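Local coordinates for protein diaminopimelate decarboxylase (PDB 7JPJ) that probably catalyses the pyridoxal phosphate-dependent decarboxylation of diaminopimelate in lysine biosynthesis, working as an obligate dimer, at residues Leu68-Phe71 and His72-Ile76; Gln104-Pro107 and Glu108-Ala112. One frame throughout, in Å; residues are numbered along the deposited sequence.

Both contacts lie in the pyridoxal-binding TIM barrel. From the N terminus, the chain runs up strand 53-58 and along helix 65-73. Contact 1 ends this helix and turns the chain toward strand 77-80. Helix 83-91 and strand 99-101 follow. Contact 2 then bends the loop after strand 99-101 into helix 110-116, which leads on to strand 119-122. The two contacts are in series, so they neither nest nor cross. Each closes only a local turn. The centres of contact 1 and contact 2 are about 25 Å apart, and the nearest atoms of contact 1 and contact 2 about 16 Å apart. Contact 1 marks a helix-to-strand step and contact 2 a strand-to-helix step. Contact 2 also borders the second subunit.

Contact 1 of 2, residues Leu68-Phe71 and His72-Ile76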
loop_
_atom_site.group_PDB
_atom_site.type_symbol
_atom_site.label_atom_id
_atom_site.label_comp_id
_atom_site.label_asym_id
_atom_site.label_seq_id
_atom_site.Cartn_x
_atom_site.Cartn_y
_atom_site.Cartn_z
ATOM N N LEU A 68 -0.906 14.849 -16.833
ATOM C CA LEU A 68 -0.598 14.377 -18.179
ATOM C C LEU A 68 -0.803 15.483 -19.204
ATOM O O LEU A 68 0.036 15.689 -20.088
ATOM C CB LEU A 68 -1.460 13.164 -18.524
ATOM C CG LEU A 68 -1.209 11.882 -17.737
ATOM C CD1 LEU A 68 -2.066 10.761 -18.300
ATOM C CD2 LEU A 68 0.262 11.512 -17.770
ATOM N N LYS A 69 -1.922 16.203 -19.102
ATOM C CA LYS A 69 -2.195 17.278 -20.050
ATOM C C LYS A 69 -1.157 18.389 -19.942
ATOM O O LYS A 69 -0.768 18.984 -20.954
ATOM C CB LYS A 69 -3.603 17.831 -19.826
ATOM C CG LYS A 69 -4.721 16.862 -20.177
ATOM C CD LYS A 69 -6.078 17.421 -19.771
ATOM C CE LYS A 69 -7.187 16.386 -19.928
ATOM N NZ LYS A 69 -7.377 15.961 -21.346
ATOM N N TYR A 70 -0.691 18.678 -18.724
ATOM C CA TYR A 70 0.283 19.751 -18.551
ATOM C C TYR A 70 1.633 19.372 -19.148
ATOM O O TYR A 70 2.245 20.165 -19.875
ATOM C CB TYR A 70 0.441 20.107 -17.074
ATOM C CG TYR A 70 1.558 21.097 -16.869
ATOM C CD1 TYR A 70 1.367 22.445 -17.135
ATOM C CD2 TYR A 70 2.821 20.682 -16.455
ATOM C CE1 TYR A 70 2.388 23.357 -16.974
ATOM C CE2 TYR A 70 3.851 21.588 -16.293
ATOM C CZ TYR A 70 3.627 22.923 -16.553
ATOM O OH TYR A 70 4.643 23.835 -16.394
ATOM N N PHE A 71 2.127 18.172 -18.834
ATOM C CA PHE A 71 3.407 17.738 -19.383
ATOM C C PHE A 71 3.335 17.549 -20.892
ATOM O O PHE A 71 4.355 17.669 -21.579
ATOM C CB PHE A 71 3.863 16.444 -18.715
ATOM C CG PHE A 71 4.376 16.628 -17.312
ATOM C CD1 PHE A 71 4.986 17.810 -16.930
ATOM C CD2 PHE A 71 4.252 15.610 -16.379
ATOM C CE1 PHE A 71 5.461 17.976 -15.639
ATOM C CE2 PHE A 71 4.724 15.770 -15.091
ATOM C CZ PHE A 71 5.328 16.954 -14.718
ATOM N N HIS A 72 2.149 17.256 -21.429
ATOM C CA HIS A 72 2.015 17.172 -22.879
ATOM C C HIS A 72 2.169 18.546 -23.522
ATOM O O HIS A 72 2.813 18.677 -24.571
ATOM C CB HIS A 72 0.671 16.544 -23.254
ATOM C CG HIS A 72 0.484 16.360 -24.727
ATOM N ND1 HIS A 72 -0.637 16.800 -25.399
ATOM C CD2 HIS A 72 1.286 15.797 -25.663
ATOM C CE1 HIS A 72 -0.519 16.511 -26.683
ATOM N NE2 HIS A 72 0.639 15.904 -26.868
ATOM N N SER A 73 1.593 19.581 -22.906
ATOM C CA SER A 73 1.739 20.936 -23.423
ATOM C C SER A 73 3.183 21.418 -23.382
ATOM O O SER A 73 3.534 22.356 -24.107
ATOM C CB SER A 73 0.849 21.894 -22.630
ATOM O OG SER A 73 1.247 21.944 -21.272
ATOM N N LYS A 74 4.024 20.805 -22.549
ATOM C CA LYS A 74 5.440 21.136 -22.477
ATOM C C LYS A 74 6.298 20.246 -23.368
ATOM O O LYS A 74 7.526 20.267 -23.239
ATOM C CB LYS A 74 5.929 21.045 -21.030
ATOM C CG LYS A 74 5.342 22.104 -20.117
ATOM C CD LYS A 74 5.884 23.479 -20.455
ATOM C CE LYS A 74 6.903 23.935 -19.427
ATOM N NZ LYS A 74 7.341 25.344 -19.669
ATOM N N ASN A 75 5.677 19.470 -24.259
ATOM C CA ASN A 75 6.374 18.563 -25.177
ATOM C C ASN A 75 7.154 17.481 -24.436
ATOM O O ASN A 75 8.210 17.036 -24.896
ATOM C CB ASN A 75 7.293 19.330 -26.133
ATOM C CG ASN A 75 6.530 20.277 -27.028
ATOM O OD1 ASN A 75 5.350 20.065 -27.309
ATOM N ND2 ASN A 75 7.194 21.337 -27.477
ATOM N N ILE A 76 6.637 17.045 -23.290
ATOM C CA ILE A 76 7.183 15.915 -22.549
ATOM C C ILE A 76 6.334 14.691 -22.861
ATOM O O ILE A 76 5.100 14.751 -22.800
ATOM C CB ILE A 76 7.215 16.200 -21.039
ATOM C CG1 ILE A 76 8.289 17.238 -20.716
ATOM C CG2 ILE A 76 7.459 14.919 -20.258
ATOM C CD1 ILE A 76 8.447 17.503 -19.240
#
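Leu68-Phe71 and His72-Ile76 form the last turns of helix 65-73 and the turn that follows it, joined by backbone bonds. His72 N bonds to Leu68 O at 3.0 Å, and Ser73 N to Lys69 O at 3.1 Å. Lys74 N makes only weak bonds, to Tyr70 O and Phe71 O. Ile76 N then reaches back to Phe71 O at 2.9 Å, and Asn75 N bonds to His72 O at 3.0 Å. Among side chains, Tyr70 and Lys74 lie alongside each other. Tyr70 CG is anti to the backbone N (chi1 173°), which sends the ring along the helix toward Lys74. Lys74 CG sits over one face of that ring, 4.0 Å from Tyr70 CZ. With an alanine at Tyr70, the bent Lys74 chain would probably lose the ring it rests on and be freer to turn. Phe71 and Ile76 also run side by side, with Phe71 CB 4.1 Å from Ile76 CB. Both are buried against Tyr57 and Leu284, and Tyr57 meets the Phe71 ring edge-to-face. The Ile76 N and Asn75 N bonds together make a Schellman motif, with Asn75, at positive phi, as its C-prime residue; it ends the helix of a barrel beta-alpha-beta unit.

Contact 2 of 2, residues Gln104-Pro107 and Glu108-Ala112; sequences QELP and EDFAA
Leu106 and Phe110 pack together across a type I beta turn, Pro107 to Phe110, that leads into helix 110-116 of the barrel. Leu106 CD1 lies 4.0 Å from Phe110 CB. Leu106 CD2 sits over one face of the Phe110 ring, 4.2 Å above its plane and shifted toward the rim. With chi1 at 75°, Phe110 CG lies between its backbone N and carbonyl carbon, which turns the ring toward Leu106. Pro107 crosses Phe110 at about a right angle, with Pro107 CG 4.2 Å from Phe110 CB. Pro107 O approaches the rim of the Phe110 ring, close to the ring plane. The same oxygen takes a weak hydrogen bond from Phe110 N, at 3.2 Å, which closes the turn. Asp109 holds the N-cap position, but its side chain makes no capping bond. Asp109 OD1 comes beside Pro107 CB, at 3.3 Å. Asp109 OD2 is instead in a salt bridge with Arg87, which probably helps to fix the carboxylate. Farther out, Arg130 of helix 125-134 touches both Leu106 and Phe110. The loop before the turn meets the second subunit, where Gln104 OE1 is hydrogen-bonded to Lys311 NZ and Glu105 OE1 to His355 ND1, both of that subunit.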
loop_
_atom_site.group_PDB
_atom_site.type_symbol
_atom_site.label_atom_id
_atom_site.label_comp_id
_atom_site.label_asym_id
_atom_site.label_seq_id
_atom_site.Cartn_x
_atom_site.Cartn_y
_atom_site.Cartn_z
ATOM N N GLN A 104 6.179 -5.171 -16.967
ATOM C CA GLN A 104 6.430 -6.536 -16.527
ATOM C C GLN A 104 5.400 -7.514 -17.071
ATOM O O GLN A 104 5.677 -8.716 -17.133
ATOM C CB GLN A 104 6.433 -6.613 -14.997
ATOM C CG GLN A 104 7.652 -5.997 -14.329
ATOM C CD GLN A 104 8.863 -6.910 -14.368
ATOM O OE1 GLN A 104 9.522 -7.038 -15.397
ATOM N NE2 GLN A 104 9.160 -7.550 -13.244
ATOM N N GLU A 105 4.229 -7.023 -17.471
ATOM C CA GLU A 105 3.112 -7.855 -17.919
ATOM C C GLU A 105 2.629 -7.312 -19.260
ATOM O O GLU A 105 1.919 -6.303 -19.310
ATOM C CB GLU A 105 1.993 -7.858 -16.881
ATOM C CG GLU A 105 0.695 -8.507 -17.326
ATOM C CD GLU A 105 -0.409 -8.345 -16.295
ATOM O OE1 GLU A 105 -0.101 -7.934 -15.156
ATOM O OE2 GLU A 105 -1.583 -8.627 -16.620
ATOM N N LEU A 106 3.021 -7.971 -20.340
ATOM C CA LEU A 106 2.584 -7.558 -21.670
ATOM C C LEU A 106 1.085 -7.796 -21.807
ATOM O O LEU A 106 0.635 -8.939 -21.666
ATOM C CB LEU A 106 3.351 -8.324 -22.745
ATOM C CG LEU A 106 3.325 -7.745 -24.162
ATOM C CD1 LEU A 106 3.789 -6.300 -24.164
ATOM C CD2 LEU A 106 4.179 -8.583 -25.099
ATOM N N PRO A 107 0.282 -6.766 -22.069
ATOM C CA PRO A 107 -1.170 -6.963 -22.123
ATOM C C PRO A 107 -1.580 -7.809 -23.316
ATOM O O PRO A 107 -0.897 -7.860 -24.342
ATOM C CB PRO A 107 -1.716 -5.537 -22.241
ATOM C CG PRO A 107 -0.614 -4.777 -22.894
ATOM C CD PRO A 107 0.663 -5.376 -22.370
ATOM N N GLU A 108 -2.728 -8.480 -23.171
ATOM C CA GLU A 108 -3.221 -9.336 -24.242
ATOM C C GLU A 108 -3.602 -8.544 -25.487
ATOM O O GLU A 108 -3.732 -9.137 -26.563
ATOM C CB GLU A 108 -4.421 -10.157 -23.761
ATOM C CG GLU A 108 -4.658 -11.438 -24.567
ATOM C CD GLU A 108 -6.111 -11.903 -24.546
ATOM O OE1 GLU A 108 -6.921 -11.375 -25.340
ATOM O OE2 GLU A 108 -6.440 -12.804 -23.742
ATOM N N ASP A 109 -3.776 -7.227 -25.368
ATOM C CA ASP A 109 -4.126 -6.369 -26.494
ATOM C C ASP A 109 -2.969 -5.456 -26.898
ATOM O O ASP A 109 -3.184 -4.314 -27.316
ATOM C CB ASP A 109 -5.370 -5.542 -26.164
ATOM C CG ASP A 109 -5.127 -4.543 -25.045
ATOM O OD1 ASP A 109 -4.335 -4.857 -24.129
ATOM O OD2 ASP A 109 -5.725 -3.443 -25.083
ATOM N N PHE A 110 -1.734 -5.948 -26.779
ATOM C CA PHE A 110 -0.579 -5.119 -27.112
ATOM C C PHE A 110 -0.553 -4.773 -28.597
ATOM O O PHE A 110 -0.152 -3.666 -28.977
ATOM C CB PHE A 110 0.712 -5.825 -26.698
ATOM C CG PHE A 110 1.102 -6.959 -27.603
ATOM C CD1 PHE A 110 0.555 -8.219 -27.425
ATOM C CD2 PHE A 110 2.010 -6.768 -28.634
ATOM C CE1 PHE A 110 0.905 -9.266 -28.254
ATOM C CE2 PHE A 110 2.363 -7.816 -29.472
ATOM C CZ PHE A 110 1.809 -9.065 -29.279
ATOM N N ALA A 111 -0.988 -5.704 -29.451
ATOM C CA ALA A 111 -0.968 -5.462 -30.891
ATOM C C ALA A 111 -1.861 -4.288 -31.266
ATOM O O ALA A 111 -1.522 -3.501 -32.158
ATOM C CB ALA A 111 -1.396 -6.725 -31.639
ATOM N N ALA A 112 -3.007 -4.151 -30.596
ATOM C CA ALA A 112 -3.881 -3.012 -30.858
ATOM C C ALA A 112 -3.188 -1.701 -30.512
ATOM O O ALA A 112 -3.303 -0.714 -31.249
ATOM C CB ALA A 112 -5.182 -3.159 -30.071
#